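Local coordinates for regulator of G-protein signaling 16 (Mus musculus, PDB 3C7L) that speeds GTP hydrolysis by G protein alpha subunits, driving them into the inactive GDP-bound form and so damping signalling from G protein-coupled receptors, at residues Trp18-Phe22 and Tyr124-Leu128; Phe50-Glu55 and Phe108-Gln112. One frame throughout, in Å; residues are numbered along the deposited sequence.

Contact 1 of 2, residues Trp18-Phe22 and Tyr124-Leu128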
# COMPACT_ATOMS: atom_id res chain seq x y z
N TRP A 18 -13.45 4.18 -10.34
CA TRP A 18 -12.10 3.63 -10.32
C TRP A 18 -11.13 4.39 -11.22
O TRP A 18 -9.94 4.46 -10.93
CB TRP A 18 -12.09 2.15 -10.74
CG TRP A 18 -12.98 1.24 -9.94
CD1 TRP A 18 -13.78 1.57 -8.89
CD2 TRP A 18 -13.20 -0.15 -10.20
NE1 TRP A 18 -14.50 0.47 -8.49
CE2 TRP A 18 -14.16 -0.60 -9.28
CE3 TRP A 18 -12.68 -1.05 -11.14
CZ2 TRP A 18 -14.62 -1.92 -9.26
CZ3 TRP A 18 -13.13 -2.37 -11.12
CH2 TRP A 18 -14.09 -2.78 -10.19
N ARG A 19 -11.62 4.94 -12.33
CA ARG A 19 -10.71 5.69 -13.19
C ARG A 19 -10.75 7.19 -12.92
O ARG A 19 -9.92 7.93 -13.43
CB ARG A 19 -10.97 5.38 -14.67
CG ARG A 19 -12.36 5.64 -15.16
CD ARG A 19 -12.64 4.79 -16.40
NE ARG A 19 -13.10 5.59 -17.53
CZ ARG A 19 -14.14 6.41 -17.49
NH1 ARG A 19 -14.84 6.56 -16.37
NH2 ARG A 19 -14.48 7.11 -18.56
N GLU A 20 -11.71 7.63 -12.11
CA GLU A 20 -11.78 9.05 -11.77
C GLU A 20 -10.82 9.32 -10.61
O GLU A 20 -10.30 10.43 -10.47
CB GLU A 20 -13.18 9.45 -11.33
CG GLU A 20 -14.25 9.45 -12.40
CD GLU A 20 -15.57 9.98 -11.87
OE1 GLU A 20 -15.94 9.61 -10.74
OE2 GLU A 20 -16.25 10.74 -12.59
N SER A 21 -10.60 8.31 -9.78
CA SER A 21 -9.73 8.45 -8.61
C SER A 21 -9.18 7.13 -8.11
O SER A 21 -9.92 6.18 -7.88
CB SER A 21 -10.49 9.13 -7.48
OG SER A 21 -9.76 9.05 -6.26
N PHE A 22 -7.86 7.07 -7.90
CA PHE A 22 -7.23 5.87 -7.39
C PHE A 22 -7.80 5.55 -6.00
O PHE A 22 -7.92 4.39 -5.60
CB PHE A 22 -5.71 6.08 -7.33
CG PHE A 22 -4.93 4.83 -7.01
CD1 PHE A 22 -5.33 3.59 -7.52
CD2 PHE A 22 -3.79 4.89 -6.22
CE1 PHE A 22 -4.59 2.43 -7.24
CE2 PHE A 22 -3.05 3.74 -5.94
CZ PHE A 22 -3.45 2.51 -6.45
N TYR A 124 -1.35 1.15 -11.98
CA TYR A 124 -2.76 1.56 -11.94
C TYR A 124 -3.25 1.89 -13.35
O TYR A 124 -4.27 1.36 -13.80
CB TYR A 124 -2.93 2.74 -10.97
CG TYR A 124 -4.22 3.53 -11.08
CD1 TYR A 124 -5.47 2.91 -11.01
CD2 TYR A 124 -4.18 4.92 -11.18
CE1 TYR A 124 -6.66 3.66 -11.04
CE2 TYR A 124 -5.35 5.68 -11.21
CZ TYR A 124 -6.58 5.04 -11.13
OH TYR A 124 -7.72 5.81 -11.14
N PRO A 125 -2.54 2.78 -14.07
CA PRO A 125 -2.98 3.11 -15.42
C PRO A 125 -2.97 1.89 -16.35
O PRO A 125 -3.81 1.78 -17.24
CB PRO A 125 -1.98 4.17 -15.86
CG PRO A 125 -1.70 4.88 -14.58
CD PRO A 125 -1.51 3.73 -13.61
N ARG A 126 -2.02 0.98 -16.16
CA ARG A 126 -1.98 -0.20 -17.02
C ARG A 126 -3.13 -1.14 -16.68
O ARG A 126 -3.65 -1.84 -17.56
CB ARG A 126 -0.62 -0.93 -16.90
CG ARG A 126 0.51 -0.17 -17.59
CD ARG A 126 1.83 -0.91 -17.64
NE ARG A 126 2.47 -1.06 -16.34
CZ ARG A 126 2.37 -2.14 -15.57
NH1 ARG A 126 1.65 -3.18 -15.96
NH2 ARG A 126 3.01 -2.18 -14.40
N PHE A 127 -3.55 -1.14 -15.42
CA PHE A 127 -4.67 -1.97 -14.99
C PHE A 127 -5.93 -1.51 -15.70
O PHE A 127 -6.76 -2.32 -16.13
CB PHE A 127 -4.89 -1.85 -13.47
CG PHE A 127 -6.24 -2.36 -13.00
CD1 PHE A 127 -6.56 -3.72 -13.11
CD2 PHE A 127 -7.19 -1.49 -12.48
CE1 PHE A 127 -7.81 -4.19 -12.69
CE2 PHE A 127 -8.45 -1.96 -12.07
CZ PHE A 127 -8.75 -3.31 -12.17
N LEU A 128 -6.09 -0.19 -15.79
CA LEU A 128 -7.27 0.39 -16.43
C LEU A 128 -7.32 0.08 -17.92
O LEU A 128 -8.40 0.08 -18.52
CB LEU A 128 -7.30 1.90 -16.21
CG LEU A 128 -7.40 2.34 -14.75
CD1 LEU A 128 -7.39 3.87 -14.69
CD2 LEU A 128 -8.68 1.79 -14.12
O HOH W 1 -7.64 8.48 -11.89

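Contact 2 of 2, residues Phe50-Glu55 and Phe108-Gln112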
# COMPACT_ATOMS: atom_id res chain seq x y z
N PHE A 50 0.50 -3.41 1.45
CA PHE A 50 1.13 -2.48 2.38
C PHE A 50 0.27 -1.23 2.55
O PHE A 50 0.06 -0.78 3.68
CB PHE A 50 2.52 -2.09 1.86
CG PHE A 50 3.15 -0.95 2.61
CD1 PHE A 50 3.35 -1.03 3.98
CD2 PHE A 50 3.53 0.21 1.94
CE1 PHE A 50 3.93 0.03 4.68
CE2 PHE A 50 4.10 1.27 2.63
CZ PHE A 50 4.31 1.18 4.00
N TRP A 51 -0.23 -0.69 1.44
CA TRP A 51 -1.06 0.51 1.50
C TRP A 51 -2.28 0.25 2.38
O TRP A 51 -2.58 1.03 3.28
CB TRP A 51 -1.51 0.92 0.09
CG TRP A 51 -2.17 2.28 0.02
CD1 TRP A 51 -1.55 3.47 -0.21
CD2 TRP A 51 -3.56 2.57 0.20
NE1 TRP A 51 -2.48 4.49 -0.18
CE2 TRP A 51 -3.71 3.96 0.06
CE3 TRP A 51 -4.69 1.78 0.46
CZ2 TRP A 51 -4.96 4.59 0.18
CZ3 TRP A 51 -5.93 2.41 0.57
CH2 TRP A 51 -6.05 3.80 0.43
N LEU A 52 -2.97 -0.85 2.13
CA LEU A 52 -4.16 -1.20 2.91
C LEU A 52 -3.82 -1.43 4.39
O LEU A 52 -4.62 -1.12 5.27
CB LEU A 52 -4.81 -2.47 2.35
CG LEU A 52 -5.41 -2.39 0.94
CD1 LEU A 52 -5.67 -3.80 0.44
CD2 LEU A 52 -6.69 -1.58 0.94
N ALA A 53 -2.63 -1.97 4.66
CA ALA A 53 -2.22 -2.22 6.04
C ALA A 53 -2.00 -0.91 6.77
O ALA A 53 -2.25 -0.81 7.97
CB ALA A 53 -0.94 -3.06 6.06
N CYS A 54 -1.53 0.10 6.04
CA CYS A 54 -1.29 1.42 6.62
C CYS A 54 -2.62 2.08 6.98
O CYS A 54 -2.72 2.77 7.99
CB CYS A 54 -0.54 2.32 5.64
SG CYS A 54 1.19 1.88 5.38
N GLU A 55 -3.62 1.87 6.14
CA GLU A 55 -4.95 2.43 6.36
C GLU A 55 -5.62 1.88 7.62
O GLU A 55 -6.28 2.62 8.34
CB GLU A 55 -5.85 2.14 5.15
CG GLU A 55 -5.51 2.96 3.93
CD GLU A 55 -5.57 4.45 4.19
OE1 GLU A 55 -4.51 5.06 4.44
OE2 GLU A 55 -6.68 5.01 4.16
N PHE A 108 4.49 5.74 8.93
CA PHE A 108 4.59 5.19 7.58
C PHE A 108 4.19 6.11 6.43
O PHE A 108 4.19 5.69 5.27
CB PHE A 108 3.74 3.92 7.50
CG PHE A 108 4.13 2.86 8.50
CD1 PHE A 108 5.33 2.17 8.37
CD2 PHE A 108 3.29 2.55 9.56
CE1 PHE A 108 5.68 1.19 9.29
CE2 PHE A 108 3.63 1.57 10.48
CZ PHE A 108 4.82 0.88 10.34
N ASP A 109 3.85 7.37 6.73
CA ASP A 109 3.43 8.31 5.69
C ASP A 109 4.30 8.40 4.43
O ASP A 109 3.79 8.28 3.32
CB ASP A 109 3.28 9.71 6.29
CG ASP A 109 1.97 9.90 7.02
OD1 ASP A 109 1.41 8.89 7.52
OD2 ASP A 109 1.50 11.05 7.11
N VAL A 110 5.60 8.61 4.60
CA VAL A 110 6.46 8.72 3.43
C VAL A 110 6.51 7.41 2.65
O VAL A 110 6.41 7.42 1.42
CB VAL A 110 7.88 9.16 3.84
CG1 VAL A 110 8.74 9.34 2.60
CG2 VAL A 110 7.81 10.47 4.60
N ALA A 111 6.63 6.29 3.35
CA ALA A 111 6.67 4.98 2.70
C ALA A 111 5.37 4.71 1.94
O ALA A 111 5.40 4.25 0.81
CB ALA A 111 6.90 3.88 3.73
N GLN A 112 4.23 4.99 2.58
CA GLN A 112 2.94 4.76 1.95
C GLN A 112 2.78 5.61 0.69
O GLN A 112 2.26 5.15 -0.33
CB GLN A 112 1.80 5.04 2.94
CG GLN A 112 0.39 4.95 2.33
CD GLN A 112 -0.72 5.04 3.38
OE1 GLN A 112 -0.54 5.62 4.44
NE2 GLN A 112 -1.87 4.46 3.06

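Contact 1 of 2, residues Trp18-Phe22 and Tyr124-Leu128
Aromatic packing closed by one buried-tyrosine hydrogen bond joins the end of helix 15-20 and the residues leading into helix 22-25 to the C-terminal end of helix 109-128, at the end of the domain where the two chain termini come together. Tyr124 does most of the work. Its OH donates to the backbone O of Trp18 at 2.6 Å, approaching in the carbonyl plane with a C=O...O angle of 147°. A water gives the same hydroxyl a second partner: it donates to Tyr124 OH at 2.8 Å and also to Arg19 O, so the phenol is tied directly to one carbonyl at the end of helix 15-20 and through the water to the next.

Phe22 lies over one face of the Tyr124 ring. Its CD1 comes to 3.6 Å from Tyr124 CD1, and its CB makes a CH-pi contact 4.2 Å from the ring centroid. The two rings meet obliquely, planes 38° apart, and the side chains run past each other in opposite directions. In Tyr124, CG stands opposite the backbone N (chi1 164°), which sends the phenol out from its helix to the end of helix 15-20. One helical turn on, Leu128 CD1 rests 3.9 Å from Arg19 CB, and Phe127 turns a ring edge to Trp18, CE2 lying 4.4 Å from Trp18 CE3. Leu25 of helix 22-25 touches Trp18, Tyr124 and Phe127 alike.

Ser21 takes the N-cap position of the next helix. The arrangement belongs to the terminal subdomain of the all-helical RGS fold, where N- and C-terminal helices pack together.

Contact 2 of 2, residues Phe50-Glu55 and Phe108-Gln112
The amide nitrogen of Gln112 sits over one face of the Trp51 indole, 3.3 Å above the plane and offset toward its rim, and CG of Glu55 lies over the indole as well. The indole and amide planes are 69° apart. The Phe50 ring carries the sulfur of Cys54, from its own helix, over one face, while its edge meets the partner backbone at Gln112 N and Ala111 O, with Phe50 CE2 3.7 Å from Gln112 N. Separately, Phe50 CZ packs 3.8 Å from Ala111 CB.

Gln112 reaches across to helix 45-57 with its chain extended, CG opposite the backbone N (chi1 174°). This delivers NE2 to Glu55 OE1 at 3.0 Å, with an N-H...O angle of 157°. The acceptor is met on its anti side, tilted out of the carboxylate plane, and the bond lies close to the amide plane. Glu55 is bent at chi2, which brings its carboxylate back toward the partner helix. On the way, Gln112 CG passes 3.5 Å from Trp51 CD1, and its OE1 lies 3.5 Å from Cys54 CB. Shortened to an alanine here, the side chain would probably leave Glu55 OE1 without its amide donor and open a gap against the Trp51 face and Cys54.

Deeper in, Cys54 SG packs 3.9 Å from Phe108 CB and lies obliquely to that ring, which also meets Phe57 edge-to-face. Ile73 of helix 63-78 touches both Phe50 and Phe108, and Asp109 OD1 forms a salt bridge with Lys58 NZ. The contact is thus mixed: its inner part is apolar, while in its polar outer part a neutral amide, hydrogen-bonded to one carboxylate oxygen and with its nitrogen over an indole face, links the two helices.

In the fold
Both contacts draw on helix 109-128: contact 2 uses its first turn, with Phe108 just before it, and contact 1 its last residues. Their centres are about 19 Å apart and their nearest atoms about 6 Å, without touching. Along the chain 50-55 and 108-112 both fall between 18-22 and 124-128, so contact 2 is nested inside the loop that contact 1 closes. The centre of contact 2 lies about 5 Å from the chain centre and joins helix 45-57 to the long helix; that of contact 1 lies about 15 Å out, among the terminal helices. One helix thus spans the middle and the terminal end of this RGS domain, the part of the protein that acts on G protein alpha subunits.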